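Local coordinates for PaiA Acetyltransferase (Thermoplasma acidophilum, PDB 3K9U), which transfers an acetyl group from acetyl-CoA to polyamines such as spermidine, protecting against polyamine toxicity, and may take part in negative control of sporulation and degradative-enzyme production, at residues E22-K25 with W26-G30; I37-W40 with I41-K44; S136-K140 with N141-V145. All blocks are in the same frame, centred on the assembly; numbering follows the deposited sequence.

Along the chain the three contacts follow in series, none nesting or crossing: interactions 1 and 2 join successive helical turns, and interaction 3 closes a tight turn. Interaction 1 lies at the C-terminal end of helix 13-27, where the chain leaves the helix beside acetyl-CoA. Interaction 2 lies on the next helix, 34-44, and touches interaction 1 directly: the rings of Trp-24 and Trp-40 stack, and Ile-37 and Ile-41 pack against helix 13-27. Interaction 3 comes much later, between helix 132-139 and strand 144-149, an outermost strand of the sheet. It does not touch the other two, but interactions 1 and 3 both contact acetyl-CoA, with centres about 20 Å apart.

Interaction 1: E22-K25 with W26-G30; sequences ESWK and WTYAG. With ACO (acetyl coenzyme *a), chain G.
Three main-chain hydrogen bonds carry the helix across this contact: Trp-26 to Glu-22, Thr-27 to Ser-23 and Tyr-28 to Trp-24. Tyr-28 is the first residue to leave helical phi/psi. A second donor reaches the Ser-23 carbonyl, since Thr-27 OG1 lies 2.5 Å from Ser-23 O, standing above the carbonyl plane while Thr-27 N comes in at a C=O...N angle of 163°. That grip follows from the threonine torsion (chi1 -40°), which sets OG1 beside its own backbone N and leaves CG2 facing the cofactor, 3.3 Å from ACO O5P.

Tyr-28 lays its CD2-CE2 side over one face of the Trp-24 indole. Tyr-28 CE2 sits 3.5 Å above the ring plane, and the two planes are inclined at 42°. Stacking of Trp-24 on Trp-40 links it to helix 34-44.

Cofactor contacts come from Thr-27 OG1, 3.1 Å from ACO C7P, and from the indole edge of Trp-26, whose CZ3 is 3.6 Å from the same atom. Trp-26 NE1 donates to Glu-97 O of the second subunit, and the hydroxyls of Tyr-28 and Tyr-93 are hydrogen-bonded. This helix end lines the pantetheine part of the acetyl-CoA pocket of a GNAT acetyltransferase.

Interaction 2: I37-W40 with I41-K44; sequences IESW and IREK
Arg-42 reaches back to Glu-38 and Ser-39 on the preceding turn of an alpha helix, helix 34-44 of the GNAT fold, while Lys-44 reaches back to Trp-40. The i to i+4 backbone bonds run regularly from Ile-41 N to Ile-37 O through Lys-44 N to Trp-40 O, so side chains three or four apart lie on the same side of the helix.

In the charged pair, Glu-38 starts with CG opposite its backbone N (chi1 -160°) and then bends at chi2, while the Arg-42 chain folds at chi3. The two bends bring OE1 of Glu-38 to NH2 of Arg-42 in a salt bridge, although the modelled separation is too short to be taken literally. Carboxylate and guanidinium planes are 60° apart, which rules out a flat two-pronged pairing. On the other terminal nitrogen, NH1 of Arg-42 makes a weak bond of 3.3 Å to Ser-39 OG.

Trp-40 and Lys-44 form the second pair. A turn at chi2 swings the Lys-44 chain across the Trp-40 ring, giving a CH-pi contact and a cation-pi contact together: CE lies 3.5 Å from the six-membered ring centroid, 7° off its normal, and NZ lies 4.3 Å from that centroid.

Interaction 3: S136-K140 with N141-V145; sequences SFYYK and NGFKV. With ACO (acetyl coenzyme *a), chain G.
Local bonds round a helix end make this contact, where helix 132-139 of the GNAT fold gives way, through a type I beta turn from Tyr-139 to Gly-142, to edge strand 144-149. Gly-142, which by similarity may matter for polyamine acetylation, has a positive phi of 88°, a conformation favouring glycine. Tyr-138 O receives two amides from opposite faces of its carbonyl plane: Asn-141 N from above it, and Phe-143 N, at 3.0 Å, tilted from it.

Asn-141 ND2 turns back to donate to Phe-137 O at 2.8 Å, with the acceptor close to the amide plane, while OD1 is held by Lys-105. The same ND2 sits over one face of the Phe-137 ring, and ACO CCP lies over the opposite face, 3.3 Å above the plane.

Tyr-138 presents its ring edge to the face of Phe-143, planes at 68° and centroids 5.5 Å apart. Tyr-138 OH lies 3.5 Å from the thioester sulfur S1P of ACO, consistent with the proton-donor role inferred from relatives. The extended chain of Lys-140 brings NZ to three cofactor oxygens: O3B, the phosphate O9A at 2.8 Å, and O2B, which itself donates to Ser-136 OG at 2.8 Å.

Interaction 1: E22-K25 with W26-G30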
# COMPACT_ATOMS: atom_id res chain seq x y z
N GLU A 22 -7.95 0.31 -10.73
CA GLU A 22 -7.29 -0.37 -9.61
C GLU A 22 -7.40 0.45 -8.35
O GLU A 22 -7.60 -0.07 -7.27
CB GLU A 22 -5.80 -0.64 -9.90
CG GLU A 22 -5.56 -1.76 -10.89
CD GLU A 22 -4.07 -2.09 -11.04
OE1 GLU A 22 -3.56 -1.95 -12.18
OE2 GLU A 22 -3.41 -2.46 -10.02
N SER A 23 -7.30 1.76 -8.49
CA SER A 23 -7.36 2.62 -7.32
C SER A 23 -8.78 2.62 -6.71
O SER A 23 -8.93 2.53 -5.50
CB SER A 23 -6.89 4.02 -7.66
OG SER A 23 -6.58 4.74 -6.49
N TRP A 24 -9.79 2.66 -7.55
CA TRP A 24 -11.17 2.72 -7.05
C TRP A 24 -11.51 1.40 -6.35
O TRP A 24 -12.11 1.41 -5.29
CB TRP A 24 -12.19 3.00 -8.19
CG TRP A 24 -12.66 4.40 -8.23
CD1 TRP A 24 -11.95 5.50 -8.62
CD2 TRP A 24 -13.96 4.88 -7.84
NE1 TRP A 24 -12.73 6.64 -8.49
CE2 TRP A 24 -13.96 6.29 -8.01
CE3 TRP A 24 -15.12 4.26 -7.34
CZ2 TRP A 24 -15.09 7.08 -7.72
CZ3 TRP A 24 -16.24 5.05 -7.04
CH2 TRP A 24 -16.22 6.44 -7.24
N LYS A 25 -11.12 0.27 -6.93
CA LYS A 25 -11.48 -1.04 -6.34
C LYS A 25 -10.82 -1.22 -4.97
O LYS A 25 -11.40 -1.81 -4.04
CB LYS A 25 -11.11 -2.21 -7.25
CG LYS A 25 -11.98 -2.37 -8.50
CD LYS A 25 -11.51 -3.57 -9.28
CE LYS A 25 -12.43 -3.96 -10.39
NZ LYS A 25 -11.76 -4.94 -11.32
N TRP A 26 -9.60 -0.71 -4.87
CA TRP A 26 -8.85 -0.79 -3.62
C TRP A 26 -9.35 0.25 -2.60
O TRP A 26 -9.68 -0.12 -1.49
CB TRP A 26 -7.37 -0.59 -3.88
CG TRP A 26 -6.52 -0.58 -2.62
CD1 TRP A 26 -6.13 -1.67 -1.88
CD2 TRP A 26 -5.96 0.57 -1.95
NE1 TRP A 26 -5.34 -1.26 -0.82
CE2 TRP A 26 -5.24 0.10 -0.83
CE3 TRP A 26 -5.96 1.94 -2.22
CZ2 TRP A 26 -4.54 0.95 0.01
CZ3 TRP A 26 -5.27 2.80 -1.35
CH2 TRP A 26 -4.56 2.28 -0.26
N THR A 27 -9.43 1.53 -2.97
CA THR A 27 -9.84 2.60 -2.04
C THR A 27 -11.26 2.48 -1.51
O THR A 27 -11.53 2.83 -0.39
CB THR A 27 -9.81 3.98 -2.70
OG1 THR A 27 -8.65 4.11 -3.54
CG2 THR A 27 -9.78 5.06 -1.61
N TYR A 28 -12.19 2.01 -2.34
CA TYR A 28 -13.58 1.98 -1.93
C TYR A 28 -14.08 0.57 -1.58
O TYR A 28 -15.29 0.34 -1.48
CB TYR A 28 -14.41 2.64 -3.02
CG TYR A 28 -14.03 4.10 -3.26
CD1 TYR A 28 -14.44 5.08 -2.38
CD2 TYR A 28 -13.34 4.50 -4.39
CE1 TYR A 28 -14.12 6.42 -2.58
CE2 TYR A 28 -13.00 5.86 -4.60
CZ TYR A 28 -13.40 6.80 -3.68
OH TYR A 28 -13.09 8.13 -3.84
N ALA A 29 -13.16 -0.36 -1.39
CA ALA A 29 -13.55 -1.74 -1.05
C ALA A 29 -14.51 -1.83 0.15
O ALA A 29 -15.51 -2.56 0.10
CB ALA A 29 -12.31 -2.66 -0.81
N GLY A 30 -14.26 -1.11 1.23
CA GLY A 30 -15.23 -1.23 2.35
C GLY A 30 -16.47 -0.32 2.28
O GLY A 30 -17.27 -0.30 3.22
N1A ACO G . -2.67 3.07 3.75
C2A ACO G . -3.15 3.92 4.69
N3A ACO G . -2.94 5.24 4.64
C4A ACO G . -2.28 5.81 3.62
C5A ACO G . -1.75 4.93 2.58
C6A ACO G . -2.00 3.48 2.69
N6A ACO G . -1.54 2.60 1.77
N7A ACO G . -1.13 5.70 1.71
C8A ACO G . -1.23 6.96 2.14
N9A ACO G . -1.94 7.05 3.28
C1B ACO G . -2.19 8.34 4.01
C2B ACO G . -1.74 8.34 5.47
O2B ACO G . -2.49 9.29 6.27
C3B ACO G . -0.30 8.77 5.41
O3B ACO G . 0.13 9.36 6.65
P3B ACO G . 0.89 8.37 7.71
O7A ACO G . 2.24 8.28 7.13
O8A ACO G . 0.09 7.08 7.66
O9A ACO G . 0.74 9.18 8.99
C4B ACO G . -0.26 9.69 4.20
O4B ACO G . -1.42 9.39 3.42
C5B ACO G . 0.98 9.51 3.34
O5B ACO G . 1.20 10.64 2.50
P1A ACO G . 1.67 10.46 0.97
O1A ACO G . 2.75 9.40 0.87
O2A ACO G . 1.93 11.81 0.36
O3A ACO G . 0.28 9.86 0.36
P2A ACO G . 0.18 9.18 -1.11
O4A ACO G . -0.23 7.74 -0.87
O5A ACO G . 1.39 9.52 -1.96
O6A ACO G . -1.06 9.95 -1.75
CBP ACO G . -3.39 9.48 -1.87
CCP ACO G . -2.29 10.10 -1.04
CDP ACO G . -4.73 9.70 -1.18
CEP ACO G . -3.41 10.21 -3.21
CAP ACO G . -3.12 7.97 -2.10
OAP ACO G . -2.94 7.27 -0.86
C9P ACO G . -4.20 7.28 -2.89
O9P ACO G . -4.20 7.37 -4.10
N8P ACO G . -5.11 6.63 -2.20
C7P ACO G . -6.25 5.98 -2.78
C6P ACO G . -7.19 6.89 -3.55
C5P ACO G . -7.77 8.04 -2.75
O5P ACO G . -8.19 7.90 -1.61
N4P ACO G . -7.84 9.21 -3.39
C3P ACO G . -8.49 10.38 -2.79
C2P ACO G . -9.96 10.42 -3.20
S1P ACO G . -10.74 11.94 -2.76
C ACO G . -10.62 12.89 -4.15
O ACO G . -10.18 12.38 -5.17
CH3 ACO G . -11.09 14.34 -4.16

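Interaction 2: I37-W40 with I41-K44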
# COMPACT_ATOMS: atom_id res chain seq x y z
N ILE A 37 -18.94 0.36 -8.03
CA ILE A 37 -17.55 0.62 -8.45
C ILE A 37 -17.38 0.31 -9.94
O ILE A 37 -16.81 1.14 -10.65
CB ILE A 37 -16.52 -0.18 -7.58
CG1 ILE A 37 -16.55 0.34 -6.14
CG2 ILE A 37 -15.12 -0.06 -8.19
CD1 ILE A 37 -15.80 -0.50 -5.11
N GLU A 38 -17.89 -0.83 -10.40
CA GLU A 38 -17.78 -1.20 -11.82
C GLU A 38 -18.60 -0.26 -12.71
O GLU A 38 -18.15 0.12 -13.77
CB GLU A 38 -18.19 -2.66 -12.08
CG GLU A 38 -17.64 -3.27 -13.43
CD GLU A 38 -18.62 -3.20 -14.66
OE1 GLU A 38 -19.84 -2.98 -14.48
OE2 GLU A 38 -18.17 -3.39 -15.83
N SER A 39 -19.80 0.12 -12.27
CA SER A 39 -20.59 1.09 -13.03
C SER A 39 -19.85 2.42 -13.11
O SER A 39 -19.78 3.04 -14.18
CB SER A 39 -21.99 1.28 -12.45
OG SER A 39 -22.81 0.11 -12.69
N TRP A 40 -19.25 2.83 -12.00
CA TRP A 40 -18.51 4.08 -12.01
C TRP A 40 -17.32 4.03 -13.01
O TRP A 40 -17.18 4.94 -13.84
CB TRP A 40 -18.05 4.44 -10.60
CG TRP A 40 -17.51 5.84 -10.52
CD1 TRP A 40 -16.24 6.25 -10.84
CD2 TRP A 40 -18.21 7.00 -10.09
NE1 TRP A 40 -16.11 7.60 -10.62
CE2 TRP A 40 -17.30 8.09 -10.16
CE3 TRP A 40 -19.51 7.24 -9.62
CZ2 TRP A 40 -17.66 9.40 -9.80
CZ3 TRP A 40 -19.87 8.54 -9.25
CH2 TRP A 40 -18.94 9.61 -9.34
N ILE A 41 -16.51 2.97 -12.97
CA ILE A 41 -15.41 2.84 -13.92
C ILE A 41 -15.93 2.79 -15.38
O ILE A 41 -15.43 3.49 -16.23
CB ILE A 41 -14.52 1.59 -13.64
CG1 ILE A 41 -13.87 1.67 -12.25
CG2 ILE A 41 -13.46 1.38 -14.76
CD1 ILE A 41 -13.17 2.99 -11.90
N ARG A 42 -16.96 1.98 -15.63
CA ARG A 42 -17.49 1.83 -16.97
C ARG A 42 -18.01 3.18 -17.53
O ARG A 42 -17.85 3.46 -18.71
CB ARG A 42 -18.64 0.81 -16.94
CG ARG A 42 -19.20 0.44 -18.33
CD ARG A 42 -20.68 -0.06 -18.30
NE ARG A 42 -20.89 -1.03 -17.24
CZ ARG A 42 -21.67 -0.85 -16.17
NH1 ARG A 42 -22.41 0.25 -16.01
NH2 ARG A 42 -21.75 -1.82 -15.26
N GLU A 43 -18.59 4.02 -16.67
CA GLU A 43 -19.24 5.24 -17.14
C GLU A 43 -18.30 6.46 -17.11
O GLU A 43 -18.14 7.17 -18.11
CB GLU A 43 -20.52 5.47 -16.34
CG GLU A 43 -21.52 4.30 -16.54
CD GLU A 43 -22.95 4.60 -16.11
OE1 GLU A 43 -23.16 4.96 -14.93
OE2 GLU A 43 -23.87 4.48 -16.95
N LYS A 44 -17.64 6.68 -15.98
CA LYS A 44 -16.80 7.84 -15.83
C LYS A 44 -15.48 7.63 -16.50
O LYS A 44 -14.88 8.58 -16.95
CB LYS A 44 -16.57 8.17 -14.35
CG LYS A 44 -17.66 9.05 -13.76
CD LYS A 44 -19.08 8.46 -13.89
CE LYS A 44 -20.04 9.05 -12.84
NZ LYS A 44 -21.44 8.50 -12.92

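Interaction 3: S136-K140 with N141-V145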
# COMPACT_ATOMS: atom_id res chain seq x y z
N SER A 136 -7.26 11.44 5.60
CA SER A 136 -6.09 11.70 6.46
C SER A 136 -4.95 12.28 5.64
O SER A 136 -4.22 13.10 6.13
CB SER A 136 -5.66 10.43 7.21
OG SER A 136 -5.25 9.41 6.33
N PHE A 137 -4.84 11.90 4.37
CA PHE A 137 -3.83 12.52 3.51
C PHE A 137 -4.06 14.03 3.37
O PHE A 137 -3.12 14.81 3.43
CB PHE A 137 -3.79 11.85 2.14
CG PHE A 137 -3.06 12.66 1.09
CD1 PHE A 137 -3.78 13.47 0.20
CD2 PHE A 137 -1.66 12.63 0.99
CE1 PHE A 137 -3.13 14.24 -0.78
CE2 PHE A 137 -0.99 13.37 -0.00
CZ PHE A 137 -1.73 14.19 -0.89
N TYR A 138 -5.31 14.42 3.20
CA TYR A 138 -5.65 15.84 3.05
C TYR A 138 -5.46 16.64 4.31
O TYR A 138 -4.98 17.78 4.24
CB TYR A 138 -7.08 16.01 2.57
CG TYR A 138 -7.28 15.52 1.17
CD1 TYR A 138 -6.46 15.95 0.12
CD2 TYR A 138 -8.30 14.63 0.88
CE1 TYR A 138 -6.66 15.48 -1.15
CE2 TYR A 138 -8.49 14.15 -0.38
CZ TYR A 138 -7.69 14.57 -1.39
OH TYR A 138 -7.95 14.09 -2.65
N TYR A 139 -5.84 16.09 5.47
CA TYR A 139 -5.64 16.83 6.71
C TYR A 139 -4.16 16.99 7.02
O TYR A 139 -3.79 17.96 7.65
CB TYR A 139 -6.50 16.37 7.92
CG TYR A 139 -6.17 15.09 8.73
CD1 TYR A 139 -7.10 14.03 8.83
CD2 TYR A 139 -4.99 14.97 9.50
CE1 TYR A 139 -6.84 12.86 9.61
CE2 TYR A 139 -4.74 13.80 10.29
CZ TYR A 139 -5.66 12.75 10.31
OH TYR A 139 -5.45 11.60 11.07
N LYS A 140 -3.34 16.06 6.52
CA LYS A 140 -1.89 16.16 6.69
C LYS A 140 -1.25 17.10 5.66
O LYS A 140 -0.08 17.39 5.74
CB LYS A 140 -1.25 14.78 6.62
CG LYS A 140 -1.46 13.95 7.91
CD LYS A 140 -1.40 12.45 7.62
CE LYS A 140 -1.99 11.65 8.81
NZ LYS A 140 -1.89 10.14 8.62
N ASN A 141 -2.02 17.56 4.68
CA ASN A 141 -1.55 18.53 3.72
C ASN A 141 -2.30 19.85 3.80
O ASN A 141 -2.44 20.56 2.80
CB ASN A 141 -1.62 17.91 2.33
CG ASN A 141 -0.50 16.96 2.09
OD1 ASN A 141 0.61 17.37 1.80
ND2 ASN A 141 -0.74 15.67 2.31
N GLY A 142 -2.76 20.19 5.01
CA GLY A 142 -3.31 21.52 5.31
C GLY A 142 -4.80 21.72 5.03
O GLY A 142 -5.30 22.82 5.22
N PHE A 143 -5.53 20.69 4.59
CA PHE A 143 -6.97 20.83 4.37
C PHE A 143 -7.72 20.66 5.69
O PHE A 143 -7.34 19.82 6.53
CB PHE A 143 -7.50 19.82 3.34
CG PHE A 143 -7.13 20.16 1.92
CD1 PHE A 143 -5.89 19.78 1.39
CD2 PHE A 143 -8.03 20.84 1.09
CE1 PHE A 143 -5.55 20.09 0.07
CE2 PHE A 143 -7.70 21.14 -0.24
CZ PHE A 143 -6.45 20.78 -0.73
N LYS A 144 -8.77 21.47 5.84
CA LYS A 144 -9.67 21.48 7.01
C LYS A 144 -11.09 21.16 6.59
O LYS A 144 -11.49 21.54 5.48
CB LYS A 144 -9.68 22.84 7.63
CG LYS A 144 -8.32 23.41 7.87
CD LYS A 144 -7.59 22.65 8.95
CE LYS A 144 -6.38 23.46 9.42
NZ LYS A 144 -6.77 24.89 9.71
N VAL A 145 -11.83 20.47 7.44
CA VAL A 145 -13.23 20.16 7.15
C VAL A 145 -14.10 21.37 7.49
O VAL A 145 -14.01 21.95 8.56
CB VAL A 145 -13.75 18.90 7.92
CG1 VAL A 145 -15.29 18.79 7.81
CG2 VAL A 145 -13.12 17.65 7.38
N1A ACO G . -2.67 3.07 3.75
C2A ACO G . -3.15 3.92 4.69
N3A ACO G . -2.94 5.24 4.64
C4A ACO G . -2.28 5.81 3.62
C5A ACO G . -1.75 4.93 2.58
C6A ACO G . -2.00 3.48 2.69
N6A ACO G . -1.54 2.60 1.77
N7A ACO G . -1.13 5.70 1.71
C8A ACO G . -1.23 6.96 2.14
N9A ACO G . -1.94 7.05 3.28
C1B ACO G . -2.19 8.34 4.01
C2B ACO G . -1.74 8.34 5.47
O2B ACO G . -2.49 9.29 6.27
C3B ACO G . -0.30 8.77 5.41
O3B ACO G . 0.13 9.36 6.65
P3B ACO G . 0.89 8.37 7.71
O7A ACO G . 2.24 8.28 7.13
O8A ACO G . 0.09 7.08 7.66
O9A ACO G . 0.74 9.18 8.99
C4B ACO G . -0.26 9.69 4.20
O4B ACO G . -1.42 9.39 3.42
C5B ACO G . 0.98 9.51 3.34
O5B ACO G . 1.20 10.64 2.50
P1A ACO G . 1.67 10.46 0.97
O1A ACO G . 2.75 9.40 0.87
O2A ACO G . 1.93 11.81 0.36
O3A ACO G . 0.28 9.86 0.36
P2A ACO G . 0.18 9.18 -1.11
O4A ACO G . -0.23 7.74 -0.87
O5A ACO G . 1.39 9.52 -1.96
O6A ACO G . -1.06 9.95 -1.75
CBP ACO G . -3.39 9.48 -1.87
CCP ACO G . -2.29 10.10 -1.04
CDP ACO G . -4.73 9.70 -1.18
CEP ACO G . -3.41 10.21 -3.21
CAP ACO G . -3.12 7.97 -2.10
OAP ACO G . -2.94 7.27 -0.86
C9P ACO G . -4.20 7.28 -2.89
O9P ACO G . -4.20 7.37 -4.10
N8P ACO G . -5.11 6.63 -2.20
C7P ACO G . -6.25 5.98 -2.78
C6P ACO G . -7.19 6.89 -3.55
C5P ACO G . -7.77 8.04 -2.75
O5P ACO G . -8.19 7.90 -1.61
N4P ACO G . -7.84 9.21 -3.39
C3P ACO G . -8.49 10.38 -2.79
C2P ACO G . -9.96 10.42 -3.20
S1P ACO G . -10.74 11.94 -2.76
C ACO G . -10.62 12.89 -4.15
O ACO G . -10.18 12.38 -5.17
CH3 ACO G . -11.09 14.34 -4.16
O HOH W 1 -5.29 19.98 8.09